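Local coordinates for protein class D beta-lactamase (Fusobacterium nucleatum subsp. polymorphum, PDB 4IED) that probably hydrolyses beta-lactam antibiotics to substituted beta-amino acids, as a class D serine beta-lactamase, at residues A[66-71]-A[177-182]; A[79-84]-A[111-116]; A[31-36]-A[244-249]; A[212-215]-A[220-223]; A[53-58]-A[130-135]. All blocks are in the same frame, centred on the assembly; numbering follows the deposited sequence. Where two conformers were deposited one is given.

Interaction 1. Residues A[66-71]-A[177-182]; sequences IGLENG and EQVKDI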
# COMPACT_ATOMS: atom_id res chain seq x y z
N ILE A 66 3.51 -10.91 6.18
CA ILE A 66 4.65 -11.70 6.56
C ILE A 66 4.73 -11.90 8.06
O ILE A 66 5.09 -12.98 8.57
CB ILE A 66 5.96 -11.04 6.08
CG1 ILE A 66 5.97 -10.98 4.53
CG2 ILE A 66 7.17 -11.73 6.57
CD1 ILE A 66 6.98 -10.00 3.94
N GLY A 67 4.39 -10.90 8.86
CA GLY A 67 4.34 -11.08 10.31
C GLY A 67 3.34 -12.11 10.79
O GLY A 67 3.65 -12.88 11.66
N LEU A 68 2.14 -12.04 10.20
CA LEU A 68 1.16 -13.09 10.51
C LEU A 68 1.64 -14.45 10.12
O LEU A 68 1.46 -15.40 10.90
CB LEU A 68 -0.17 -12.79 9.81
CG LEU A 68 -0.91 -11.51 10.29
CD1 LEU A 68 -1.99 -11.21 9.26
CD2 LEU A 68 -1.43 -11.69 11.73
N GLU A 69 2.24 -14.56 8.92
CA GLU A 69 2.62 -15.90 8.43
C GLU A 69 3.66 -16.55 9.36
O GLU A 69 3.68 -17.78 9.57
CB GLU A 69 3.14 -15.78 6.98
CG GLU A 69 3.15 -17.09 6.24
CD GLU A 69 1.78 -17.63 5.76
OE1 GLU A 69 0.77 -17.03 5.99
OE2 GLU A 69 1.86 -18.75 5.24
N ASN A 70 4.52 -15.70 9.96
CA ASN A 70 5.52 -16.15 10.89
C ASN A 70 5.08 -16.23 12.35
O ASN A 70 5.88 -16.47 13.26
CB ASN A 70 6.79 -15.30 10.77
CG ASN A 70 7.53 -15.58 9.47
OD1 ASN A 70 7.45 -14.77 8.50
ND2 ASN A 70 8.21 -16.59 9.44
N GLY A 71 3.81 -15.97 12.59
CA GLY A 71 3.36 -16.05 13.97
C GLY A 71 3.93 -15.00 14.95
O GLY A 71 3.96 -15.24 16.16
N GLU A 177 -6.96 -12.92 4.77
CA GLU A 177 -8.28 -12.35 5.18
C GLU A 177 -8.11 -11.16 6.18
O GLU A 177 -8.79 -10.17 6.12
CB GLU A 177 -9.21 -13.43 5.78
CG GLU A 177 -10.68 -13.06 5.77
CD GLU A 177 -11.15 -12.84 4.28
OE1 GLU A 177 -10.67 -13.55 3.32
OE2 GLU A 177 -12.09 -12.09 4.13
N GLN A 178 -7.22 -11.37 7.14
CA GLN A 178 -6.92 -10.38 8.13
C GLN A 178 -6.38 -9.13 7.51
O GLN A 178 -6.81 -7.99 7.83
CB GLN A 178 -5.97 -10.91 9.17
CG GLN A 178 -6.57 -11.83 10.18
CD GLN A 178 -5.51 -12.34 11.07
OE1 GLN A 178 -4.98 -11.66 11.94
NE2 GLN A 178 -5.10 -13.54 10.79
N VAL A 179 -5.50 -9.30 6.52
CA VAL A 179 -4.96 -8.11 5.89
C VAL A 179 -6.03 -7.37 5.07
O VAL A 179 -6.08 -6.13 5.02
CB VAL A 179 -3.70 -8.48 5.02
CG1 VAL A 179 -3.22 -7.24 4.22
CG2 VAL A 179 -2.59 -8.99 5.93
N LYS A 180 -6.92 -8.11 4.43
CA LYS A 180 -8.06 -7.48 3.79
C LYS A 180 -8.92 -6.75 4.82
O LYS A 180 -9.30 -5.59 4.58
CB LYS A 180 -8.95 -8.56 3.12
CG LYS A 180 -8.24 -9.32 1.97
CD LYS A 180 -9.24 -10.26 1.28
CE LYS A 180 -10.23 -9.45 0.43
NZ LYS A 180 -11.24 -10.33 -0.24
N ASP A 181 -9.20 -7.35 5.96
CA ASP A 181 -10.10 -6.73 6.90
C ASP A 181 -9.52 -5.41 7.46
O ASP A 181 -10.22 -4.42 7.62
CB ASP A 181 -10.37 -7.67 8.02
CG ASP A 181 -11.61 -7.28 8.81
OD1 ASP A 181 -12.75 -7.43 8.28
OD2 ASP A 181 -11.49 -6.89 10.01
N ILE A 182 -8.24 -5.38 7.79
CA ILE A 182 -7.62 -4.17 8.38
C ILE A 182 -7.45 -3.01 7.43
O ILE A 182 -7.28 -1.89 7.90
CB ILE A 182 -6.27 -4.49 9.05
CG1 ILE A 182 -5.17 -4.84 8.05
CG2 ILE A 182 -6.49 -5.61 10.12
CD1 ILE A 182 -3.85 -5.29 8.60
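Leu68, near the C-terminal end of helix 62-69, reaches across to Gln178 and Val179 of helix 173-182, a helix-helix contact inside the alpha-helical part of the beta-lactamase/transpeptidase fold. The Val179 side is the buried, apolar part. CG of Leu68 lies beside its backbone N (chi1 -66°), which carries both methyls over to the other helix: CD1 meets Val179 CG2 at 4.0 Å and, equally near, the CB of Gln178. Val179 also touches Thr64 and Leu65, so its side chain lies along the face of helix 62-69. The Gln178 side is partly exposed and polar. There the extended Gln178 chain crosses the leucine fork obliquely, and its amide is held from other quarters, OE1 by Val76 N and NE2 by Glu174 O. The Leu68 methyls therefore pack against an amide whose rotation is already fixed. Just beyond Leu68 the helix ends in a Schellman motif at Gly71, which has positive phi and is exposed; its N binds Leu68 O at 3.0 Å. The shortest reach between the two helical segments is Leu68 CD2 to Gln178 OE1, 3.6 Å.

Interaction 2. Residues A[79-84]-A[111-116]; sequences MFYYYD and YKKLAR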
# COMPACT_ATOMS: atom_id res chain seq x y z
N MET A 79 -2.62 -7.39 21.08
CA MET A 79 -1.75 -6.25 21.45
C MET A 79 -0.29 -6.67 21.15
O MET A 79 0.14 -7.78 21.47
CB MET A 79 -1.93 -5.81 22.88
CG MET A 79 -3.36 -5.35 23.18
SD MET A 79 -4.02 -4.11 22.08
CE MET A 79 -3.12 -2.65 22.35
N PHE A 80 0.43 -5.73 20.56
CA PHE A 80 1.80 -5.97 20.06
C PHE A 80 2.79 -4.85 20.33
O PHE A 80 3.91 -5.16 20.74
CB PHE A 80 1.72 -6.18 18.54
CG PHE A 80 3.11 -6.34 17.89
CD1 PHE A 80 3.85 -7.46 18.15
CD2 PHE A 80 3.58 -5.33 17.03
CE1 PHE A 80 5.15 -7.62 17.61
CE2 PHE A 80 4.85 -5.53 16.48
CZ PHE A 80 5.64 -6.60 16.83
N TYR A 81 2.42 -3.61 20.08
CA TYR A 81 3.32 -2.47 20.27
C TYR A 81 2.99 -1.82 21.61
O TYR A 81 1.80 -1.50 21.90
CB TYR A 81 3.15 -1.45 19.16
CG TYR A 81 3.91 -0.21 19.39
CD1 TYR A 81 5.26 -0.15 19.19
CD2 TYR A 81 3.25 0.93 19.75
CE1 TYR A 81 5.92 1.04 19.48
CE2 TYR A 81 3.92 2.13 20.01
CZ TYR A 81 5.25 2.18 19.86
OH TYR A 81 5.93 3.39 20.15
N TYR A 82 3.98 -1.58 22.41
CA TYR A 82 3.85 -1.00 23.74
C TYR A 82 4.54 0.34 23.74
O TYR A 82 5.80 0.46 23.56
CB TYR A 82 4.47 -1.95 24.82
CG TYR A 82 3.79 -3.32 24.87
CD1 TYR A 82 2.65 -3.52 25.67
CD2 TYR A 82 4.24 -4.30 24.15
CE1 TYR A 82 2.01 -4.78 25.69
CE2 TYR A 82 3.60 -5.55 24.08
CZ TYR A 82 2.50 -5.75 24.86
OH TYR A 82 1.88 -7.03 24.83
N TYR A 83 3.75 1.37 23.87
CA TYR A 83 4.28 2.74 23.81
C TYR A 83 5.01 3.05 25.08
O TYR A 83 4.73 2.46 26.15
CB TYR A 83 3.14 3.73 23.48
CG TYR A 83 3.66 5.18 23.39
CD1 TYR A 83 4.57 5.53 22.42
CD2 TYR A 83 3.13 6.24 24.18
CE1 TYR A 83 5.04 6.83 22.34
CE2 TYR A 83 3.61 7.55 24.10
CZ TYR A 83 4.54 7.82 23.16
OH TYR A 83 4.99 9.13 23.11
N ASP A 84 6.05 3.87 25.03
CA ASP A 84 6.95 4.19 26.15
C ASP A 84 7.19 5.68 26.39
O ASP A 84 8.15 6.04 27.07
CB ASP A 84 8.27 3.50 25.85
CG ASP A 84 8.99 4.12 24.66
OD1 ASP A 84 8.39 4.79 23.74
OD2 ASP A 84 10.29 3.92 24.62
N TYR A 111 5.52 -0.93 13.20
CA TYR A 111 5.97 -1.70 12.09
C TYR A 111 7.51 -1.84 12.06
O TYR A 111 8.02 -2.87 11.58
CB TYR A 111 5.39 -1.19 10.77
CG TYR A 111 4.00 -1.75 10.56
CD1 TYR A 111 2.87 -1.05 11.04
CD2 TYR A 111 3.84 -2.95 9.90
CE1 TYR A 111 1.64 -1.66 10.98
CE2 TYR A 111 2.58 -3.51 9.80
CZ TYR A 111 1.50 -2.82 10.30
OH TYR A 111 0.22 -3.39 10.20
N LYS A 112 8.21 -0.90 12.65
CA LYS A 112 9.69 -1.09 12.81
C LYS A 112 9.89 -2.27 13.83
O LYS A 112 10.74 -3.12 13.62
CB LYS A 112 10.32 0.18 13.26
CG LYS A 112 10.41 1.20 12.20
CD LYS A 112 11.19 2.43 12.66
CE LYS A 112 11.49 3.38 11.54
NZ LYS A 112 12.30 4.54 11.91
N LYS A 113 9.16 -2.28 14.93
CA LYS A 113 9.23 -3.40 15.86
C LYS A 113 8.91 -4.72 15.18
O LYS A 113 9.64 -5.73 15.37
CB LYS A 113 8.23 -3.16 17.00
CG LYS A 113 8.17 -4.26 18.05
CD LYS A 113 7.21 -3.87 19.15
CE LYS A 113 7.16 -4.89 20.22
NZ LYS A 113 8.52 -5.23 20.74
N LEU A 114 7.85 -4.76 14.37
CA LEU A 114 7.55 -5.96 13.60
C LEU A 114 8.72 -6.43 12.72
O LEU A 114 9.09 -7.60 12.73
CB LEU A 114 6.30 -5.72 12.76
CG LEU A 114 5.76 -6.94 11.98
CD1 LEU A 114 5.48 -8.10 12.82
CD2 LEU A 114 4.59 -6.59 11.16
N ALA A 115 9.28 -5.48 11.97
CA ALA A 115 10.42 -5.79 11.08
C ALA A 115 11.56 -6.37 11.89
O ALA A 115 12.21 -7.33 11.49
CB ALA A 115 10.80 -4.58 10.24
N ARG A 116 11.91 -5.68 12.95
CA ARG A 116 13.04 -6.16 13.74
C ARG A 116 12.82 -7.57 14.28
O ARG A 116 13.76 -8.40 14.28
CB ARG A 116 13.31 -5.27 14.94
CG ARG A 116 13.79 -3.92 14.54
CD ARG A 116 14.08 -3.18 15.79
NE ARG A 116 12.97 -2.93 16.69
CZ ARG A 116 12.30 -1.80 16.72
NH1 ARG A 116 12.56 -0.79 15.83
NH2 ARG A 116 11.45 -1.62 17.75
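Phe80 and Lys113 lie side by side but run oppositely, the ring toward helix 108-130 and the lysine chain back toward the loop. The apolar contacts come first. CG of Phe80 stands anti to its N (chi1 176°), bringing the outer rim of the ring to the helix, where CZ touches Lys113 CG at 3.7 Å and CE2 lies 4.0 Å from Leu114 CB. A polar group, the backbone Leu114 N, meets the same ring at its edge, in plane. Next is a CH-pi contact: Lys113 CD stands over one face, 4.3 Å from the Phe80 ring centroid and 28° off the normal. The same CD also lies at the edge of the Tyr81 ring. The lysine bends at its last torsion, and the ammonium forms a salt bridge with Glu117; NZ lies 5.5 Å from the Phe80 ring centroid, too far for more than a weak cation-pi pull. These contacts are those of one of two deposited Lys113 conformers. Phe80 and Tyr81 form a classic beta bulge opposite Ser97. Phe80 also touches Leu99 of helix 99-105, while Leu114 packs on Asn63 of helix 62-69, so the loop closes over helix 108-130 beside both.

Interaction 3. Residues A[31-36]-A[244-249]; sequences FVVYDL and REYFKN
Phe31 and Val33 of strand 29-35 receive two consecutive aromatic side chains, Tyr246 and Phe247, from helix 238-249. In the turn ahead of them Arg244 points away from the strand and forms salt bridges with Glu240 and Glu186. Tyr246 follows, its CG anti to the backbone N (chi1 171°), and its CB takes the edge of the Phe31 ring, CE2 lying 3.6 Å away. The two rings form an offset edge-to-face pair, the Phe31 edge toward the Tyr246 face, with centroids 5.6 Å apart and planes at 82°. On the same tyrosine ring, CE2 meets Val33 CG2 at 3.9 Å. The short segments run 11.3 Å apart at closest approach, with a signed crossing angle of -39°: this is the C-terminal helix of the beta-lactamase fold lying on the antiparallel sheet. Met18 of the N-terminal helix 16-25 touches Phe31, Val33 and Tyr246 on this side, whereas Val32 and Tyr34 point to helix 154-165 on the other. Asp35, a magnesium ligand in a structure of this protein but without metal here, ends the strand. Phe247 comes next, its ring end meeting Val33 from the opposite direction, CZ 3.8 Å from CG1. Tyr246 CD2 stands over the centre of the Phe247 ring, 3.9 Å above its plane. Beyond, Lys248 is exposed and its N closes a helical bond to Arg244 O, while Asn249 turns toward Phe17.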
# COMPACT_ATOMS: atom_id res chain seq x y z
N PHE A 31 -0.71 6.12 -12.76
CA PHE A 31 -1.88 5.49 -12.15
C PHE A 31 -2.22 4.25 -12.98
O PHE A 31 -2.26 4.29 -14.20
CB PHE A 31 -3.00 6.53 -12.21
CG PHE A 31 -4.34 6.19 -11.49
CD1 PHE A 31 -4.49 5.17 -10.61
CD2 PHE A 31 -5.48 6.96 -11.81
CE1 PHE A 31 -5.71 4.96 -10.00
CE2 PHE A 31 -6.74 6.69 -11.24
CZ PHE A 31 -6.78 5.70 -10.37
N VAL A 32 -2.37 3.11 -12.30
CA VAL A 32 -2.77 1.86 -12.92
C VAL A 32 -3.97 1.32 -12.20
O VAL A 32 -3.97 1.26 -11.01
CB VAL A 32 -1.62 0.83 -12.80
CG1 VAL A 32 -1.97 -0.46 -13.47
CG2 VAL A 32 -0.37 1.42 -13.41
N VAL A 33 -4.94 0.89 -13.00
CA VAL A 33 -6.09 0.17 -12.50
C VAL A 33 -6.20 -1.14 -13.30
O VAL A 33 -6.24 -1.10 -14.51
CB VAL A 33 -7.39 0.95 -12.57
CG1 VAL A 33 -8.60 0.05 -12.17
CG2 VAL A 33 -7.30 2.25 -11.76
N TYR A 34 -6.31 -2.28 -12.59
CA TYR A 34 -6.54 -3.61 -13.19
C TYR A 34 -7.99 -3.96 -12.93
O TYR A 34 -8.43 -3.99 -11.76
CB TYR A 34 -5.63 -4.68 -12.67
CG TYR A 34 -5.90 -6.09 -13.22
CD1 TYR A 34 -5.68 -6.37 -14.55
CD2 TYR A 34 -6.46 -7.09 -12.41
CE1 TYR A 34 -5.97 -7.63 -15.06
CE2 TYR A 34 -6.72 -8.34 -12.89
CZ TYR A 34 -6.43 -8.62 -14.19
OH TYR A 34 -6.72 -9.85 -14.75
N ASP A 35 -8.71 -4.22 -14.02
CA ASP A 35 -10.11 -4.69 -13.99
C ASP A 35 -10.12 -6.19 -14.17
O ASP A 35 -9.81 -6.66 -15.26
CB ASP A 35 -10.81 -3.94 -15.14
CG ASP A 35 -12.27 -4.36 -15.39
OD1 ASP A 35 -12.65 -5.55 -15.06
OD2 ASP A 35 -12.99 -3.57 -16.04
N LEU A 36 -10.42 -6.88 -13.09
CA LEU A 36 -10.33 -8.36 -13.06
C LEU A 36 -11.31 -8.98 -14.08
O LEU A 36 -10.96 -9.89 -14.85
CB LEU A 36 -10.63 -8.91 -11.67
CG LEU A 36 -10.67 -10.43 -11.58
CD1 LEU A 36 -9.36 -11.10 -11.92
CD2 LEU A 36 -11.11 -10.79 -10.19
N ARG A 244 -10.39 8.43 -6.30
CA ARG A 244 -11.88 8.48 -6.19
C ARG A 244 -12.48 9.13 -7.38
O ARG A 244 -13.57 8.76 -7.82
CB ARG A 244 -12.23 9.20 -4.87
CG ARG A 244 -12.03 8.41 -3.63
CD ARG A 244 -12.35 9.14 -2.34
NE ARG A 244 -12.35 8.26 -1.20
CZ ARG A 244 -13.42 7.61 -0.78
NH1 ARG A 244 -14.57 7.67 -1.41
NH2 ARG A 244 -13.29 6.81 0.28
N GLU A 245 -11.84 10.13 -8.00
CA GLU A 245 -12.45 10.82 -9.15
C GLU A 245 -12.56 9.81 -10.30
O GLU A 245 -13.57 9.75 -11.00
CB GLU A 245 -11.65 12.09 -9.52
CG GLU A 245 -11.93 13.25 -8.56
CD GLU A 245 -11.28 14.59 -8.86
OE1 GLU A 245 -11.20 14.96 -10.05
OE2 GLU A 245 -10.97 15.30 -7.81
N TYR A 246 -11.53 9.00 -10.54
CA TYR A 246 -11.60 8.01 -11.59
C TYR A 246 -12.71 7.00 -11.29
O TYR A 246 -13.52 6.65 -12.19
CB TYR A 246 -10.25 7.25 -11.72
CG TYR A 246 -10.33 6.05 -12.65
CD1 TYR A 246 -10.28 6.24 -13.99
CD2 TYR A 246 -10.47 4.77 -12.17
CE1 TYR A 246 -10.41 5.23 -14.94
CE2 TYR A 246 -10.65 3.71 -13.10
CZ TYR A 246 -10.58 3.94 -14.45
OH TYR A 246 -10.67 2.92 -15.39
N PHE A 247 -12.77 6.47 -10.07
CA PHE A 247 -13.80 5.45 -9.77
C PHE A 247 -15.22 6.01 -9.73
O PHE A 247 -16.16 5.27 -10.03
CB PHE A 247 -13.45 4.65 -8.55
CG PHE A 247 -12.35 3.66 -8.78
CD1 PHE A 247 -12.60 2.53 -9.59
CD2 PHE A 247 -11.14 3.78 -8.18
CE1 PHE A 247 -11.65 1.65 -9.89
CE2 PHE A 247 -10.14 2.83 -8.48
CZ PHE A 247 -10.43 1.76 -9.28
N LYS A 248 -15.37 7.33 -9.55
CA LYS A 248 -16.70 7.96 -9.67
C LYS A 248 -17.03 8.06 -11.17
O LYS A 248 -18.21 7.77 -11.56
CB LYS A 248 -16.69 9.32 -9.00
CG LYS A 248 -16.83 9.22 -7.47
CD LYS A 248 -16.82 10.50 -6.70
CE LYS A 248 -15.55 11.36 -6.82
NZ LYS A 248 -15.73 12.66 -6.19
N ASN A 249 -16.06 8.39 -12.04
CA ASN A 249 -16.25 8.48 -13.49
C ASN A 249 -16.77 7.18 -14.13
O ASN A 249 -17.57 7.20 -15.03
CB ASN A 249 -14.93 8.87 -14.17
CG ASN A 249 -15.08 9.07 -15.67
OD1 ASN A 249 -14.57 8.28 -16.48
ND2 ASN A 249 -15.72 10.11 -16.04

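Interaction 4. Residues A[212-215]-A[220-223]; sequences VGWI and NIYS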
# COMPACT_ATOMS: atom_id res chain seq x y z
N VAL A 212 -2.45 2.87 -2.73
CA VAL A 212 -2.65 1.55 -3.39
C VAL A 212 -3.77 0.81 -2.69
O VAL A 212 -4.01 1.01 -1.54
CB VAL A 212 -1.36 0.69 -3.46
CG1 VAL A 212 -0.16 1.54 -3.94
CG2 VAL A 212 -1.04 0.06 -2.14
N GLY A 213 -4.43 -0.06 -3.47
CA GLY A 213 -5.55 -0.81 -2.86
C GLY A 213 -6.36 -1.54 -3.92
O GLY A 213 -5.91 -1.84 -5.00
N TRP A 214 -7.60 -1.77 -3.57
CA TRP A 214 -8.56 -2.30 -4.48
C TRP A 214 -9.99 -1.98 -4.02
O TRP A 214 -10.24 -1.63 -2.89
CB TRP A 214 -8.43 -3.85 -4.63
CG TRP A 214 -8.85 -4.62 -3.37
CD1 TRP A 214 -10.06 -5.23 -3.17
CD2 TRP A 214 -7.99 -4.98 -2.27
NE1 TRP A 214 -10.01 -5.89 -1.97
CE2 TRP A 214 -8.79 -5.70 -1.35
CE3 TRP A 214 -6.72 -4.64 -1.90
CZ2 TRP A 214 -8.28 -6.18 -0.15
CZ3 TRP A 214 -6.21 -5.12 -0.73
CH2 TRP A 214 -6.99 -5.82 0.18
N ILE A 215 -10.91 -2.18 -4.98
CA ILE A 215 -12.36 -1.96 -4.77
C ILE A 215 -13.02 -3.24 -5.29
O ILE A 215 -12.88 -3.63 -6.45
CB ILE A 215 -12.95 -0.76 -5.51
CG1 ILE A 215 -12.31 0.49 -5.00
CG2 ILE A 215 -14.44 -0.66 -5.22
CD1 ILE A 215 -12.74 1.73 -5.74
N ASN A 220 -17.00 -7.62 -9.60
CA ASN A 220 -15.69 -7.30 -10.07
C ASN A 220 -14.77 -6.85 -8.93
O ASN A 220 -15.19 -6.65 -7.79
CB ASN A 220 -15.81 -6.18 -11.13
CG ASN A 220 -14.68 -6.16 -12.14
OD1 ASN A 220 -13.68 -6.86 -11.97
ND2 ASN A 220 -14.88 -5.39 -13.25
N ILE A 221 -13.49 -6.81 -9.25
CA ILE A 221 -12.43 -6.28 -8.34
C ILE A 221 -11.51 -5.43 -9.18
O ILE A 221 -10.99 -5.87 -10.18
CB ILE A 221 -11.55 -7.36 -7.67
CG1 ILE A 221 -12.44 -8.36 -6.95
CG2 ILE A 221 -10.57 -6.72 -6.75
CD1 ILE A 221 -11.72 -9.55 -6.37
N TYR A 222 -11.35 -4.15 -8.74
CA TYR A 222 -10.47 -3.17 -9.40
C TYR A 222 -9.30 -2.93 -8.51
O TYR A 222 -9.46 -2.33 -7.45
CB TYR A 222 -11.22 -1.86 -9.67
CG TYR A 222 -12.50 -2.02 -10.45
CD1 TYR A 222 -13.68 -2.32 -9.75
CD2 TYR A 222 -12.57 -1.80 -11.83
CE1 TYR A 222 -14.89 -2.47 -10.37
CE2 TYR A 222 -13.80 -2.05 -12.46
CZ TYR A 222 -14.93 -2.37 -11.74
OH TYR A 222 -16.20 -2.59 -12.38
N SER A 223 -8.11 -3.42 -8.91
CA SER A 223 -6.93 -3.22 -8.08
C SER A 223 -6.20 -1.99 -8.63
O SER A 223 -6.18 -1.75 -9.84
CB SER A 223 -6.01 -4.39 -8.19
OG SER A 223 -6.64 -5.52 -7.52
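Ile215 and Tyr222 form an antiparallel hydrogen-bonded pair: Tyr222 N gives a nearly straight bond to Ile215 O (2.8 Å, 170°), and Ile215 N returns one to Tyr222 O at 2.9 Å, more bent. Near the turn Ile221 N is held by Asn220 OD1 at 2.7 Å; that oxygen also accepts from Lys37 N, and Asn220 ND2 binds Asp35, a magnesium ligand in a structure of this enzyme. Trp214 and Ser223 make the next, non-hydrogen-bonded pair, their CA atoms 4.1 Å apart. Here the backbones meet through CA-H...O contacts, Trp214 CA lying 3.1 Å from Tyr222 O. Trp214 CG sits between backbone N and carbonyl carbon (chi1 69°), a torsion that turns the indole away from the pair and lays it alongside Ile221, CD1 to CG2 3.9 Å. On the other face the Tyr222 ring turns its edge to Ile215 O, with CD1 at 3.6 Å. These strands are the two arms of a beta hairpin in the central sheet. Trp214 stacks on His194 of strand 192-200 and, with Ile221, touches Ser165 of helix 154-165; Ile215 and Tyr222 pack on Val252, and strand 29-35 flanks the second arm.

Interaction 5. Residues A[53-58]-A[130-135]; sequences FYPASS and LNYGNK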
# COMPACT_ATOMS: atom_id res chain seq x y z
N PHE A 53 9.87 2.47 -7.19
CA PHE A 53 10.09 3.52 -6.17
C PHE A 53 10.04 2.91 -4.80
O PHE A 53 9.37 1.82 -4.52
CB PHE A 53 9.04 4.69 -6.21
CG PHE A 53 8.98 5.41 -7.54
CD1 PHE A 53 9.93 6.39 -7.82
CD2 PHE A 53 7.96 5.19 -8.48
CE1 PHE A 53 9.88 7.07 -9.03
CE2 PHE A 53 7.87 5.84 -9.67
CZ PHE A 53 8.85 6.79 -9.96
N TYR A 54 10.65 3.57 -3.80
CA TYR A 54 10.50 3.11 -2.40
C TYR A 54 8.99 3.00 -2.11
O TYR A 54 8.29 3.96 -2.41
CB TYR A 54 11.14 4.07 -1.40
CG TYR A 54 12.55 4.53 -1.67
CD1 TYR A 54 13.50 3.75 -2.32
CD2 TYR A 54 12.90 5.76 -1.26
CE1 TYR A 54 14.78 4.20 -2.54
CE2 TYR A 54 14.17 6.23 -1.40
CZ TYR A 54 15.08 5.50 -2.09
OH TYR A 54 16.41 5.98 -2.28
N PRO A 55 8.53 1.91 -1.49
CA PRO A 55 7.08 1.83 -1.25
C PRO A 55 6.61 2.61 -0.09
O PRO A 55 5.39 2.91 0.05
CB PRO A 55 6.89 0.34 -0.93
CG PRO A 55 8.24 -0.09 -0.39
CD PRO A 55 9.25 0.68 -1.19
N ALA A 56 7.51 3.07 0.77
CA ALA A 56 7.06 3.76 2.00
C ALA A 56 6.03 3.04 2.70
O ALA A 56 6.05 1.80 2.76
CB ALA A 56 6.66 5.20 1.75
N SER A 57 5.10 3.73 3.35
CA SER A 57 4.19 2.94 4.17
C SER A 57 3.17 2.02 3.47
O SER A 57 2.46 1.30 4.13
CB SER A 57 3.39 3.84 5.13
OG SER A 57 4.15 4.67 5.99
N SER A 58 3.12 2.14 2.16
CA SER A 58 2.35 1.13 1.43
C SER A 58 2.90 -0.25 1.69
O SER A 58 2.11 -1.21 1.55
CB SER A 58 2.24 1.44 -0.08
OG SER A 58 3.50 1.13 -0.74
N LEU A 130 6.68 -13.39 -2.01
CA LEU A 130 5.88 -12.44 -2.72
C LEU A 130 6.39 -11.96 -4.05
O LEU A 130 5.70 -11.27 -4.79
CB LEU A 130 5.64 -11.19 -1.84
CG LEU A 130 4.79 -11.37 -0.60
CD1 LEU A 130 5.03 -10.31 0.44
CD2 LEU A 130 3.30 -11.57 -0.90
N ASN A 131 7.69 -12.24 -4.32
CA ASN A 131 8.41 -11.65 -5.40
C ASN A 131 8.20 -10.09 -5.43
O ASN A 131 7.91 -9.51 -6.46
CB ASN A 131 8.02 -12.21 -6.74
CG ASN A 131 8.99 -11.81 -7.82
OD1 ASN A 131 10.23 -11.73 -7.61
ND2 ASN A 131 8.47 -11.59 -9.01
N TYR A 132 8.33 -9.47 -4.25
CA TYR A 132 7.96 -8.06 -3.99
C TYR A 132 9.01 -7.10 -4.53
O TYR A 132 10.11 -6.93 -3.96
CB TYR A 132 7.78 -7.81 -2.46
CG TYR A 132 7.22 -6.45 -2.12
CD1 TYR A 132 8.02 -5.36 -2.06
CD2 TYR A 132 5.84 -6.27 -1.82
CE1 TYR A 132 7.46 -4.12 -1.79
CE2 TYR A 132 5.33 -5.04 -1.53
CZ TYR A 132 6.13 -3.94 -1.51
OH TYR A 132 5.62 -2.72 -1.15
N GLY A 133 8.67 -6.39 -5.61
CA GLY A 133 9.58 -5.42 -6.15
C GLY A 133 10.97 -5.96 -6.37
O GLY A 133 11.14 -7.08 -6.85
N ASN A 134 11.98 -5.17 -6.08
CA ASN A 134 13.35 -5.65 -6.19
C ASN A 134 13.86 -6.55 -5.07
O ASN A 134 14.98 -7.08 -5.11
CB ASN A 134 14.33 -4.48 -6.44
CG ASN A 134 14.46 -3.53 -5.26
OD1 ASN A 134 13.96 -3.84 -4.13
ND2 ASN A 134 15.16 -2.38 -5.49
N LYS A 135 13.03 -6.69 -4.03
CA LYS A 135 13.34 -7.65 -2.94
C LYS A 135 14.63 -7.25 -2.16
O LYS A 135 15.25 -8.07 -1.49
CB LYS A 135 13.42 -9.10 -3.39
CG LYS A 135 12.19 -9.63 -4.11
CD LYS A 135 12.45 -10.83 -4.99
CE LYS A 135 13.03 -10.51 -6.36
NZ LYS A 135 12.16 -9.73 -7.25
O HOH W 1 2.94 -2.59 -0.87
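Tyr132 reaches Pro55 because its CG stands anti to the backbone N (chi1 -172°), and chi2 of -82° turns the ring so that the proline CG meets it at the edge, near its plane. The phenol end does the touching: OH lies 3.3 Å from Pro55 CB. Tyr132 begins a type II' turn that runs to Lys135, whose NZ binds Gly133 O and, from above the carbonyl plane, Asn131 OD1; Asn134 within it is a magnesium ligand in a structure of this protein. Across the contact, Ser58 O receives a hydrogen bond from a water at 2.9 Å, and the same water, in the plane of the tyrosine ring, is bonded to Tyr132 OH at 2.7 Å. Ser57 opens the Ser-x-x-Lys motif of class D enzymes, and its OG binds the carboxylated lysine at position 60. With no direct bond between the segments, the buried hydroxyl meets proline on the apolar side and relies on a bridging water for its polar link to the serine backbone.

Interactions 3 and 4 form the sheet side, their centres 8 Å apart: Tyr34 N lies 2.8 Å from Ser223 O between neighbouring strands, and Phe247 CE1 packs 3.5 Å from Tyr222 CB. Interaction 5 lies closest to the carboxylated-lysine site and reaches the sheet where Ser58 CB meets Val212 CG2 at 4.1 Å. Interactions 1 and 2 belong to the helical part, touching at Gly67 CA and Leu114 CD1, 4.1 Å apart. Interaction 1 also links the two parts: Lys180 CG packs on Trp214 CZ2 at 3.8 Å, and Ile66 CD1 meets Leu130 CD1 of interaction 5 at 4.0 Å. Bound magnesium lies about 5 Å from the Phe80 and Ile221 side chains.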